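Local coordinates for bacteriocin immunity protein (PDB 6W0V) that binds the nuclease domain of its cognate toxin, pyocin S8, and so probably protects the producing cell from the toxin's DNA-cleaving activity, at residues Lys2-His7 with Val38-His43; Glu11-Ile16 with Gly63-Ile68; Glu18-Ser23 with Asp59-Val64; Val33-Val38 with Asp45-Ile50. The protein carries 1 engineered substitution. One frame throughout, in Å; residues are numbered along the deposited sequence.

Contact 1. Residues Lys2-His7 with Val38-His43. Engineered in segment 2-7: His7 (natural residue Tyr).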
loop_
_atom_site.group_PDB
_atom_site.type_symbol
_atom_site.label_atom_id
_atom_site.label_comp_id
_atom_site.label_asym_id
_atom_site.label_seq_id
_atom_site.Cartn_x
_atom_site.Cartn_y
_atom_site.Cartn_z
ATOM N N LYS B 2 0.397 -17.895 13.104
ATOM C CA LYS B 2 1.696 -18.399 13.621
ATOM C C LYS B 2 2.412 -17.311 14.424
ATOM O O LYS B 2 2.659 -16.238 13.867
ATOM C CB LYS B 2 2.588 -18.790 12.449
ATOM C CG LYS B 2 3.809 -19.612 12.813
ATOM C CD LYS B 2 4.386 -20.288 11.592
ATOM C CE LYS B 2 3.426 -21.270 10.948
ATOM N NZ LYS B 2 3.369 -21.112 9.474
ATOM N N LYS B 3 2.792 -17.614 15.661
ATOM C CA LYS B 3 3.518 -16.663 16.535
ATOM C C LYS B 3 4.979 -16.599 16.091
ATOM O O LYS B 3 5.439 -17.529 15.415
ATOM C CB LYS B 3 3.451 -17.117 17.994
ATOM C CG LYS B 3 2.049 -17.321 18.547
ATOM C CD LYS B 3 1.198 -16.079 18.474
ATOM C CE LYS B 3 -0.140 -16.242 19.159
ATOM N NZ LYS B 3 -1.067 -15.149 18.789
ATOM N N ILE B 4 5.676 -15.539 16.472
ATOM C CA ILE B 4 7.147 -15.410 16.264
ATOM C C ILE B 4 7.828 -16.689 16.745
ATOM O O ILE B 4 8.702 -17.189 16.043
ATOM C CB ILE B 4 7.671 -14.175 17.014
ATOM C CG1 ILE B 4 7.238 -12.890 16.297
ATOM C CG2 ILE B 4 9.175 -14.265 17.225
ATOM C CD1 ILE B 4 7.933 -12.644 14.982
ATOM N N SER B 5 7.445 -17.174 17.920
ATOM C CA SER B 5 8.093 -18.335 18.575
ATOM C C SER B 5 7.836 -19.609 17.765
ATOM O O SER B 5 8.565 -20.580 17.973
ATOM C CB SER B 5 7.610 -18.477 19.974
ATOM O OG SER B 5 6.215 -18.698 19.986
ATOM N N ASP B 6 6.820 -19.602 16.898
ATOM C CA ASP B 6 6.475 -20.741 16.008
ATOM C C ASP B 6 7.320 -20.685 14.735
ATOM O O ASP B 6 7.297 -21.663 13.977
ATOM C CB ASP B 6 5.006 -20.718 15.587
ATOM C CG ASP B 6 4.008 -20.793 16.723
ATOM O OD1 ASP B 6 4.258 -21.563 17.670
ATOM O OD2 ASP B 6 2.975 -20.087 16.636
ATOM N N HIS B 7 8.008 -19.574 14.482
ATOM C CA HIS B 7 8.865 -19.446 13.282
ATOM C C HIS B 7 10.324 -19.609 13.663
ATOM O O HIS B 7 10.723 -19.089 14.712
ATOM C CB HIS B 7 8.768 -18.080 12.625
ATOM C CG HIS B 7 7.420 -17.714 12.126
ATOM N ND1 HIS B 7 7.114 -17.708 10.781
ATOM C CD2 HIS B 7 6.326 -17.279 12.776
ATOM C CE1 HIS B 7 5.875 -17.293 10.629
ATOM N NE2 HIS B 7 5.369 -17.028 11.836
ATOM N N VAL B 38 3.207 -9.028 10.584
ATOM C CA VAL B 38 2.810 -7.946 11.513
ATOM C C VAL B 38 2.069 -8.551 12.701
ATOM O O VAL B 38 2.303 -8.108 13.819
ATOM C CB VAL B 38 1.999 -6.887 10.755
ATOM C CG1 VAL B 38 1.188 -5.997 11.677
ATOM C CG2 VAL B 38 2.929 -6.079 9.868
ATOM N N ASN B 39 1.207 -9.535 12.479
ATOM C CA ASN B 39 0.431 -10.127 13.594
ATOM C C ASN B 39 1.406 -10.825 14.540
ATOM O O ASN B 39 1.258 -10.681 15.761
ATOM C CB ASN B 39 -0.664 -11.066 13.104
ATOM C CG ASN B 39 -1.742 -10.315 12.358
ATOM O OD1 ASN B 39 -1.851 -9.102 12.502
ATOM N ND2 ASN B 39 -2.531 -11.036 11.582
ATOM N N ALA B 40 2.384 -11.526 13.981
ATOM C CA ALA B 40 3.422 -12.223 14.775
ATOM C C ALA B 40 4.256 -11.174 15.503
ATOM O O ALA B 40 4.544 -11.367 16.688
ATOM C CB ALA B 40 4.283 -13.068 13.884
ATOM N N ALA B 41 4.665 -10.124 14.800
ATOM C CA ALA B 41 5.677 -9.179 15.317
ATOM C C ALA B 41 5.187 -8.560 16.625
ATOM O O ALA B 41 6.004 -8.352 17.515
ATOM C CB ALA B 41 5.989 -8.115 14.315
ATOM N N GLN B 42 3.903 -8.225 16.707
ATOM C CA GLN B 42 3.315 -7.467 17.832
ATOM C C GLN B 42 4.065 -6.160 18.011
ATOM O O GLN B 42 4.166 -5.663 19.142
ATOM C CB GLN B 42 3.357 -8.267 19.120
ATOM C CG GLN B 42 2.553 -9.539 19.037
ATOM C CD GLN B 42 2.810 -10.328 20.284
ATOM O OE1 GLN B 42 3.807 -11.022 20.372
ATOM N NE2 GLN B 42 1.942 -10.177 21.266
ATOM N N HIS B 43 4.574 -5.627 16.916
ATOM C CA HIS B 43 5.220 -4.306 16.940
ATOM C C HIS B 43 4.109 -3.278 17.002
ATOM O O HIS B 43 3.160 -3.371 16.231
ATOM C CB HIS B 43 6.105 -4.107 15.731
ATOM C CG HIS B 43 7.022 -2.973 15.948
ATOM N ND1 HIS B 43 6.583 -1.680 16.051
ATOM C CD2 HIS B 43 8.346 -2.955 16.190
ATOM C CE1 HIS B 43 7.612 -0.894 16.291
ATOM N NE2 HIS B 43 8.709 -1.659 16.383
HETATM O O HOH W 1 4.285 -13.637 17.920
#
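Ile4 lays its CG1 branch over the peptide group of Ala40, with Ile4 CG1 3.1 Å from Ala40 O, and the side chain continues so that Ile4 CD1 lies 3.8 Å from Ala40 CB. CG1 is placed beside the backbone N of Ile4 and anti to its carbonyl carbon (chi1 -73°), which sends this longer branch toward the helix. The Ala40 methyl also meets backbone: its CB is 3.6 Å from Lys2 O. No direct hydrogen bond crosses. A water joins the backbones instead, accepting from Ile4 N at 2.8 Å and donating to Ala40 O at 2.6 Å. In the four-helix fold of colicin-type immunity proteins, this is where the N-terminal arm, before helix 9-21, lies along the end of helix 27-41. Phe12, Ile68 and Arg72 from two other helices also touch Ile4. The turn of the arm is held by Lys3 N, which donates to Asp6 OD2 at 2.7 Å, meeting it on the anti side and 29° out of the carboxylate plane. Engineered His7 has Lys2 CD over one ring face and makes a weak bond from NE2 to Lys2 O. Arg72 NH1 bonds to both Ala41 O and Gln42 OE1.

Contact 2. Residues Glu11-Ile16 with Gly63-Ile68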
loop_
_atom_site.group_PDB
_atom_site.type_symbol
_atom_site.label_atom_id
_atom_site.label_comp_id
_atom_site.label_asym_id
_atom_site.label_seq_id
_atom_site.Cartn_x
_atom_site.Cartn_y
_atom_site.Cartn_z
ATOM N N GLU B 11 12.810 -18.553 8.506
ATOM C CA GLU B 11 11.405 -18.761 8.072
ATOM C C GLU B 11 10.705 -17.403 8.052
ATOM O O GLU B 11 10.121 -17.028 7.028
ATOM C CB GLU B 11 10.746 -19.750 9.029
ATOM C CG GLU B 11 9.282 -20.012 8.761
ATOM C CD GLU B 11 8.706 -21.007 9.749
ATOM O OE1 GLU B 11 7.566 -21.456 9.537
ATOM O OE2 GLU B 11 9.418 -21.352 10.711
ATOM N N PHE B 12 10.808 -16.672 9.152
ATOM C CA PHE B 12 10.172 -15.350 9.299
ATOM C C PHE B 12 10.828 -14.351 8.347
ATOM O O PHE B 12 10.146 -13.540 7.698
ATOM C CB PHE B 12 10.313 -14.887 10.738
ATOM C CG PHE B 12 9.331 -13.808 11.068
ATOM C CD1 PHE B 12 7.989 -14.107 11.215
ATOM C CD2 PHE B 12 9.747 -12.496 11.171
ATOM C CE1 PHE B 12 7.092 -13.107 11.534
ATOM C CE2 PHE B 12 8.845 -11.499 11.487
ATOM C CZ PHE B 12 7.515 -11.806 11.648
ATOM N N PHE B 13 12.152 -14.410 8.266
ATOM C CA PHE B 13 12.940 -13.504 7.405
ATOM C C PHE B 13 12.510 -13.696 5.951
ATOM O O PHE B 13 12.416 -12.708 5.205
ATOM C CB PHE B 13 14.434 -13.767 7.556
ATOM C CG PHE B 13 15.233 -12.897 6.628
ATOM C CD1 PHE B 13 15.321 -11.535 6.855
ATOM C CD2 PHE B 13 15.831 -13.426 5.496
ATOM C CE1 PHE B 13 16.031 -10.723 5.987
ATOM C CE2 PHE B 13 16.538 -12.610 4.628
ATOM C CZ PHE B 13 16.637 -11.261 4.877
ATOM N N SER B 14 12.272 -14.950 5.571
ATOM C CA SER B 14 11.777 -15.337 4.228
ATOM C C SER B 14 10.476 -14.587 3.946
ATOM O O SER B 14 10.377 -14.011 2.850
ATOM C CB SER B 14 11.591 -16.814 4.127
ATOM O OG SER B 14 11.301 -17.194 2.793
ATOM N N LEU B 15 9.534 -14.584 4.901
ATOM C CA LEU B 15 8.240 -13.863 4.754
ATOM C C LEU B 15 8.532 -12.402 4.444
ATOM O O LEU B 15 7.966 -11.861 3.483
ATOM C CB LEU B 15 7.404 -13.927 6.033
ATOM C CG LEU B 15 6.680 -15.236 6.317
ATOM C CD1 LEU B 15 5.979 -15.144 7.662
ATOM C CD2 LEU B 15 5.689 -15.563 5.208
ATOM N N ILE B 16 9.368 -11.775 5.263
ATOM C CA ILE B 16 9.663 -10.332 5.115
ATOM C C ILE B 16 10.282 -10.130 3.738
ATOM O O ILE B 16 9.909 -9.176 3.059
ATOM C CB ILE B 16 10.601 -9.845 6.220
ATOM C CG1 ILE B 16 9.985 -10.042 7.604
ATOM C CG2 ILE B 16 10.980 -8.402 5.962
ATOM C CD1 ILE B 16 10.983 -9.925 8.729
ATOM N N GLY B 63 16.320 -5.003 7.923
ATOM C CA GLY B 63 15.885 -3.880 8.772
ATOM C C GLY B 63 14.574 -4.223 9.431
ATOM O O GLY B 63 14.396 -4.018 10.613
ATOM N N VAL B 64 13.646 -4.752 8.654
ATOM C CA VAL B 64 12.328 -5.127 9.222
ATOM C C VAL B 64 12.565 -6.165 10.312
ATOM O O VAL B 64 12.006 -6.031 11.389
ATOM C CB VAL B 64 11.389 -5.692 8.155
ATOM C CG1 VAL B 64 10.125 -6.239 8.798
ATOM C CG2 VAL B 64 11.073 -4.662 7.079
ATOM N N LEU B 65 13.354 -7.188 9.997
ATOM C CA LEU B 65 13.604 -8.288 10.948
ATOM C C LEU B 65 14.235 -7.689 12.198
ATOM O O LEU B 65 13.773 -8.011 13.289
ATOM C CB LEU B 65 14.516 -9.323 10.305
ATOM C CG LEU B 65 14.825 -10.517 11.197
ATOM C CD1 LEU B 65 13.601 -11.402 11.376
ATOM C CD2 LEU B 65 15.993 -11.301 10.625
ATOM N N LYS B 66 15.227 -6.818 12.021
ATOM C CA LYS B 66 15.879 -6.141 13.163
ATOM C C LYS B 66 14.835 -5.371 13.968
ATOM O O LYS B 66 14.793 -5.480 15.180
ATOM C CB LYS B 66 16.945 -5.162 12.684
ATOM C CG LYS B 66 17.723 -4.532 13.827
ATOM C CD LYS B 66 18.609 -3.392 13.429
ATOM C CE LYS B 66 17.889 -2.064 13.431
ATOM N NZ LYS B 66 18.833 -0.926 13.351
ATOM N N ARG B 67 14.007 -4.574 13.306
ATOM C CA ARG B 67 13.047 -3.726 14.046
ATOM C C ARG B 67 12.113 -4.630 14.851
ATOM O O ARG B 67 11.788 -4.288 16.002
ATOM C CB ARG B 67 12.322 -2.808 13.070
ATOM C CG ARG B 67 13.242 -1.735 12.516
ATOM C CD ARG B 67 12.452 -0.696 11.767
ATOM N NE ARG B 67 11.935 -1.146 10.493
ATOM C CZ ARG B 67 12.640 -1.245 9.373
ATOM N NH1 ARG B 67 13.934 -0.986 9.363
ATOM N NH2 ARG B 67 12.053 -1.591 8.243
ATOM N N ILE B 68 11.734 -5.769 14.285
ATOM C CA ILE B 68 10.810 -6.711 14.968
ATOM C C ILE B 68 11.546 -7.348 16.130
ATOM O O ILE B 68 11.019 -7.359 17.231
ATOM C CB ILE B 68 10.289 -7.760 13.983
ATOM C CG1 ILE B 68 9.344 -7.081 12.997
ATOM C CG2 ILE B 68 9.633 -8.907 14.721
ATOM C CD1 ILE B 68 8.897 -7.956 11.870
#
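Helices 9-21 and 61-74 pack together here, one of the central interfaces of this all-helical immunity protein. The axes of 11-16 and 63-68 approach to 9.8 Å with an angle of 127° between their directions, so the two helices run in broadly opposing directions but cross steeply, 53° from antiparallel. The interface is apolar, without a hydrogen bond across it. Ile16 touches both Val64 and Leu65: its CG2 is 3.5 Å from Val64 CB, while its CD1 comes within 3.8 Å of Leu65 CA, backbone as well as side chain. Ile16 and Val64 lie alongside one another with their side chains pointing opposite ways, an overlap that sets both CG2 and CD1 of Ile16 beside Val64 CG1. Leu65 splits its two methyls between neighbouring phenylalanines, CD1 lying 4.0 Å from Phe12 CD2 and CD2 lying 3.8 Å from Phe13 CD1. In Phe13, CG stands anti to the backbone N (chi1 177°), which carries the ring to the CD2 methyl of Leu65, met obliquely. Ile68 approaches Phe12 head-on, its CD1 in the plane of the ring at the edge, 3.6 Å from Phe12 CE2. Arg67, on the same helix, ties it to Ile49 O and Glu58 O by hydrogen bonds from its guanidinium. Helix 27-41 covers the interface along the side of Phe12 and Ile68: Ile37 and Ala40 touch Phe12, and Ala41 touches Ile68, while Phe80 from the C-terminal loop packs against Phe12 and Leu65.

Contact 3. Residues Glu18-Ser23 with Asp59-Val64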
loop_
_atom_site.group_PDB
_atom_site.type_symbol
_atom_site.label_atom_id
_atom_site.label_comp_id
_atom_site.label_asym_id
_atom_site.label_seq_id
_atom_site.Cartn_x
_atom_site.Cartn_y
_atom_site.Cartn_z
ATOM N N GLU B 18 9.972 -11.742 1.047
ATOM C CA GLU B 18 8.930 -11.837 -0.003
ATOM C C GLU B 18 8.407 -10.437 -0.317
ATOM O O GLU B 18 8.265 -10.118 -1.487
ATOM C CB GLU B 18 7.771 -12.723 0.436
ATOM C CG GLU B 18 8.142 -14.184 0.527
ATOM C CD GLU B 18 6.963 -15.104 0.759
ATOM O OE1 GLU B 18 5.947 -14.925 0.077
ATOM O OE2 GLU B 18 7.067 -15.991 1.614
ATOM N N LEU B 19 8.132 -9.631 0.703
ATOM C CA LEU B 19 7.530 -8.292 0.488
ATOM C C LEU B 19 8.470 -7.410 -0.331
ATOM O O LEU B 19 7.973 -6.574 -1.082
ATOM C CB LEU B 19 7.179 -7.660 1.829
ATOM C CG LEU B 19 6.168 -8.448 2.652
ATOM C CD1 LEU B 19 5.884 -7.747 3.961
ATOM C CD2 LEU B 19 4.879 -8.659 1.865
ATOM N N PHE B 20 9.781 -7.568 -0.194
ATOM C CA PHE B 20 10.755 -6.744 -0.947
ATOM C C PHE B 20 10.991 -7.339 -2.329
ATOM O O PHE B 20 11.263 -6.564 -3.252
ATOM C CB PHE B 20 12.075 -6.653 -0.193
ATOM C CG PHE B 20 11.974 -5.827 1.057
ATOM C CD1 PHE B 20 11.475 -6.376 2.228
ATOM C CD2 PHE B 20 12.366 -4.501 1.060
ATOM C CE1 PHE B 20 11.369 -5.611 3.373
ATOM C CE2 PHE B 20 12.267 -3.742 2.212
ATOM C CZ PHE B 20 11.778 -4.299 3.366
ATOM N N ASN B 21 10.915 -8.667 -2.446
ATOM C CA ASN B 21 11.553 -9.407 -3.564
ATOM C C ASN B 21 10.539 -10.179 -4.410
ATOM O O ASN B 21 10.879 -10.467 -5.567
ATOM C CB ASN B 21 12.645 -10.321 -3.019
ATOM C CG ASN B 21 13.702 -9.516 -2.299
ATOM O OD1 ASN B 21 14.175 -8.512 -2.825
ATOM N ND2 ASN B 21 14.049 -9.920 -1.089
ATOM N N ARG B 22 9.375 -10.536 -3.861
ATOM C CA ARG B 22 8.392 -11.426 -4.534
ATOM C C ARG B 22 7.340 -10.545 -5.206
ATOM O O ARG B 22 6.994 -9.491 -4.646
ATOM C CB ARG B 22 7.744 -12.412 -3.554
ATOM C CG ARG B 22 6.387 -12.957 -3.982
ATOM C CD ARG B 22 5.863 -13.976 -2.986
ATOM N NE ARG B 22 4.688 -14.695 -3.465
ATOM C CZ ARG B 22 3.926 -15.509 -2.731
ATOM N NH1 ARG B 22 4.179 -15.715 -1.447
ATOM N NH2 ARG B 22 2.892 -16.113 -3.291
ATOM N N SER B 23 6.856 -10.972 -6.366
ATOM C CA SER B 23 5.658 -10.377 -6.998
ATOM C C SER B 23 4.425 -11.150 -6.536
ATOM O O SER B 23 4.332 -12.373 -6.786
ATOM C CB SER B 23 5.773 -10.325 -8.485
ATOM O OG SER B 23 6.609 -9.246 -8.855
ATOM N N ASP B 59 15.598 0.179 5.061
ATOM C CA ASP B 59 14.440 -0.278 4.278
ATOM C C ASP B 59 14.831 -1.595 3.607
ATOM O O ASP B 59 15.229 -1.567 2.445
ATOM C CB ASP B 59 14.053 0.819 3.304
ATOM C CG ASP B 59 12.756 0.492 2.620
ATOM O OD1 ASP B 59 12.110 -0.480 3.057
ATOM O OD2 ASP B 59 12.443 1.200 1.683
ATOM N N SER B 60 14.789 -2.700 4.348
ATOM C CA SER B 60 15.226 -4.034 3.858
ATOM C C SER B 60 14.619 -5.137 4.714
ATOM O O SER B 60 14.115 -4.842 5.792
ATOM C CB SER B 60 16.725 -4.113 3.836
ATOM O OG SER B 60 17.253 -3.993 5.145
ATOM N N PRO B 61 14.600 -6.411 4.245
ATOM C CA PRO B 61 14.067 -7.526 5.022
ATOM C C PRO B 61 14.879 -7.582 6.321
ATOM O O PRO B 61 14.305 -7.756 7.359
ATOM C CB PRO B 61 14.138 -8.763 4.097
ATOM C CG PRO B 61 15.034 -8.344 2.943
ATOM C CD PRO B 61 15.004 -6.830 2.896
ATOM N N GLU B 62 16.171 -7.282 6.242
ATOM C CA GLU B 62 17.040 -7.308 7.442
ATOM C C GLU B 62 16.609 -6.213 8.418
ATOM O O GLU B 62 16.543 -6.501 9.607
ATOM C CB GLU B 62 18.506 -7.145 7.060
ATOM C CG GLU B 62 19.013 -8.312 6.250
ATOM C CD GLU B 62 18.784 -8.206 4.758
ATOM O OE1 GLU B 62 19.172 -9.149 4.051
ATOM O OE2 GLU B 62 18.224 -7.179 4.312
ATOM N N GLY B 63 16.320 -5.003 7.923
ATOM C CA GLY B 63 15.885 -3.880 8.772
ATOM C C GLY B 63 14.574 -4.223 9.431
ATOM O O GLY B 63 14.396 -4.018 10.613
ATOM N N VAL B 64 13.646 -4.752 8.654
ATOM C CA VAL B 64 12.328 -5.127 9.222
ATOM C C VAL B 64 12.565 -6.165 10.312
ATOM O O VAL B 64 12.006 -6.031 11.389
ATOM C CB VAL B 64 11.389 -5.692 8.155
ATOM C CG1 VAL B 64 10.125 -6.239 8.798
ATOM C CG2 VAL B 64 11.073 -4.662 7.079
#
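Asp59 comes first, its OD1 set at the edge of the Phe20 ring, 3.4 Å from Phe20 CE2, with the carboxylate plane turned 63° from the ring. Its OD2 accepts from Lys68 N of the pyocin S8 chain. Ser60 passes its backbone over the ring, Ser60 C lying 3.3 Å from Phe20 CZ. At the same time it is the N-cap of helix 61-74: its OG accepts from Gly63 N at 3.1 Å and is also hydrogen-bonded to Glu58 OE1. Pro61, the first helical residue, covers the same face more squarely. Its CD stands 3.7 Å from the centroid of the Phe20 ring and only 13° off the normal, a CH-pi contact, while Pro61 N is 3.4 Å above the plane, offset toward the rim. With CG anti to the carbonyl carbon and beside the backbone N (chi1 -70°), the Phe20 ring projects from the last turn of helix 9-21 onto the first turn of helix 61-74. Thus the end of one long helix of the four-helix fold meets the capped start of another. Val64 follows, one turn past Ser60, its CG2 in the ring plane and 3.8 Å from Phe20 CZ. Within segment 18-23, a very short salt bridge of 2.5 Å joins Arg22 NH1 to Glu18 OE1, and Arg22 NH2 also pairs with Glu29. Thr69 of the pyocin S8 chain packs against Phe20.

Contact 4. Residues Val33-Val38 with Asp45-Ile50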
loop_
_atom_site.group_PDB
_atom_site.type_symbol
_atom_site.label_atom_id
_atom_site.label_comp_id
_atom_site.label_asym_id
_atom_site.label_seq_id
_atom_site.Cartn_x
_atom_site.Cartn_y
_atom_site.Cartn_z
ATOM N N VAL B 33 1.024 -12.463 3.736
ATOM C CA VAL B 33 2.447 -12.377 4.163
ATOM C C VAL B 33 2.566 -11.199 5.119
ATOM O O VAL B 33 3.117 -11.348 6.213
ATOM C CB VAL B 33 3.371 -12.245 2.947
ATOM C CG1 VAL B 33 4.800 -11.950 3.361
ATOM C CG2 VAL B 33 3.303 -13.491 2.089
ATOM N N VAL B 34 2.070 -10.044 4.729
ATOM C CA VAL B 34 2.205 -8.830 5.567
ATOM C C VAL B 34 1.670 -9.146 6.953
ATOM O O VAL B 34 2.345 -8.865 7.933
ATOM C CB VAL B 34 1.465 -7.633 4.960
ATOM C CG1 VAL B 34 1.337 -6.503 5.972
ATOM C CG2 VAL B 34 2.145 -7.165 3.688
ATOM N N TYR B 35 0.480 -9.711 7.034
ATOM C CA TYR B 35 -0.178 -9.918 8.339
ATOM C C TYR B 35 0.447 -11.092 9.068
ATOM O O TYR B 35 0.436 -11.045 10.293
ATOM C CB TYR B 35 -1.688 -9.981 8.176
ATOM C CG TYR B 35 -2.138 -8.558 8.074
ATOM C CD1 TYR B 35 -2.196 -7.774 9.213
ATOM C CD2 TYR B 35 -2.259 -7.945 6.849
ATOM C CE1 TYR B 35 -2.509 -6.428 9.138
ATOM C CE2 TYR B 35 -2.588 -6.605 6.753
ATOM C CZ TYR B 35 -2.717 -5.845 7.901
ATOM O OH TYR B 35 -3.027 -4.517 7.835
ATOM N N ALA B 36 0.986 -12.073 8.356
ATOM C CA ALA B 36 1.723 -13.164 9.020
ATOM C C ALA B 36 2.841 -12.481 9.799
ATOM O O ALA B 36 3.056 -12.805 10.981
ATOM C CB ALA B 36 2.246 -14.174 8.037
ATOM N N ILE B 37 3.488 -11.514 9.164
ATOM C CA ILE B 37 4.640 -10.805 9.779
ATOM C C ILE B 37 4.121 -9.923 10.904
ATOM O O ILE B 37 4.612 -10.018 12.026
ATOM C CB ILE B 37 5.398 -9.973 8.745
ATOM C CG1 ILE B 37 6.027 -10.881 7.695
ATOM C CG2 ILE B 37 6.415 -9.075 9.435
ATOM C CD1 ILE B 37 6.403 -10.175 6.453
ATOM N N VAL B 38 3.207 -9.028 10.584
ATOM C CA VAL B 38 2.810 -7.946 11.513
ATOM C C VAL B 38 2.069 -8.551 12.701
ATOM O O VAL B 38 2.303 -8.108 13.819
ATOM C CB VAL B 38 1.999 -6.887 10.755
ATOM C CG1 VAL B 38 1.188 -5.997 11.677
ATOM C CG2 VAL B 38 2.929 -6.079 9.868
ATOM N N ASP B 45 3.952 -0.476 15.818
ATOM C CA ASP B 45 3.924 0.308 14.561
ATOM C C ASP B 45 3.333 -0.559 13.457
ATOM O O ASP B 45 3.115 -0.036 12.357
ATOM C CB ASP B 45 5.303 0.864 14.229
ATOM C CG ASP B 45 5.740 1.914 15.229
ATOM O OD1 ASP B 45 4.854 2.473 15.921
ATOM O OD2 ASP B 45 6.944 2.176 15.299
ATOM N N GLY B 46 3.035 -1.817 13.759
ATOM C CA GLY B 46 2.344 -2.702 12.809
ATOM C C GLY B 46 3.010 -2.650 11.448
ATOM O O GLY B 46 4.230 -2.757 11.340
ATOM N N THR B 47 2.249 -2.410 10.400
ATOM C CA THR B 47 2.771 -2.517 9.028
ATOM C C THR B 47 3.827 -1.448 8.780
ATOM O O THR B 47 4.591 -1.613 7.831
ATOM C CB THR B 47 1.632 -2.400 8.018
ATOM O OG1 THR B 47 0.912 -1.204 8.310
ATOM C CG2 THR B 47 0.706 -3.595 8.066
ATOM N N ASP B 48 3.869 -0.393 9.591
ATOM C CA ASP B 48 4.841 0.702 9.372
ATOM C C ASP B 48 6.247 0.127 9.432
ATOM O O ASP B 48 7.114 0.635 8.749
ATOM C CB ASP B 48 4.731 1.794 10.424
ATOM C CG ASP B 48 3.497 2.643 10.256
ATOM O OD1 ASP B 48 2.694 2.327 9.352
ATOM O OD2 ASP B 48 3.354 3.590 11.021
ATOM N N ILE B 49 6.430 -0.904 10.241
ATOM C CA ILE B 49 7.775 -1.486 10.468
ATOM C C ILE B 49 8.289 -2.050 9.138
ATOM O O ILE B 49 9.501 -2.092 8.933
ATOM C CB ILE B 49 7.680 -2.519 11.602
ATOM C CG1 ILE B 49 8.940 -2.501 12.465
ATOM C CG2 ILE B 49 7.316 -3.892 11.069
ATOM C CD1 ILE B 49 9.065 -1.229 13.283
ATOM N N ILE B 50 7.384 -2.416 8.227
ATOM C CA ILE B 50 7.743 -2.906 6.874
ATOM C C ILE B 50 7.684 -1.739 5.896
ATOM O O ILE B 50 8.629 -1.541 5.138
ATOM C CB ILE B 50 6.772 -4.011 6.436
ATOM C CG1 ILE B 50 6.764 -5.174 7.432
ATOM C CG2 ILE B 50 7.105 -4.462 5.028
ATOM C CD1 ILE B 50 5.568 -6.075 7.290
#
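Ile50 pushes its CD1 methyl into a hollow on helix 27-41 formed by Val34, Ile37 and Val38. The methyl lies 3.7 Å from Val38 CG2 and 3.8 Å from Ile37 CG2, with the Val34 carbonyl oxygen behind at 4.3 Å from Ile50 CD1. An extended side chain (chi2 163°) gives it the length to arrive end first. Val38 is the bump in the other direction, its two methyls set down on consecutive residues of the chain ahead of the short helix: CG1 is 3.7 Å from Gly46 CA and CG2 is 3.7 Å from Thr47 CA. Gly46 presents only backbone to Val38, and its CA and C form the shallow surface on which CG1 rests. A type II' turn from Asp45 to Asp48 shapes that surface, with Gly46 at its second position, where the positive phi of 49° favours glycine. The turn leads into helix 48-51, the shortest of the four helices of the immunity-protein fold, and this side of the protein faces the nuclease domain. Thr47 fits a second hollow walled by Val34, Val38 and Tyr35, its CG2 being 3.6 Å from Val34 CG1, 3.8 Å from Val38 CG2 and 3.9 Å from Tyr35 OH. With CG2 beside the backbone N and OG1 between N and the carbonyl carbon (chi1 53°), the methyl turns to the helix while the hydroxyl bonds to Gln87 OE1 of pyocin S8. Phe81 of that chain packs on Val34, Tyr35 and Thr47, while Asp48 OD1 accepts from its Lys84 N.

Overall arrangement
Contact 2 lies nearest the middle of the chain, about 4 Å from its centre, and touches the other three. Contact 1 meets it through Phe12, with Ile4 CD1 3.5 Å from Phe12 CZ. Contact 3 continues the same pair of helices, its centre about 8 Å away and Gly63 and Val64 common to both. Contact 4 shares Val38 with contact 1 and reaches contact 3 through Leu19, whose CD1 is 3.5 Å from Ile37 CD1. Contacts 1 and 3 lie on opposite sides of the chain's centre, their centres about 16 Å apart. Contacts 3 and 4, about 11 Å apart between centres, both border the pyocin S8 chain, where Thr69 is near Leu19, Phe20 and Ile50.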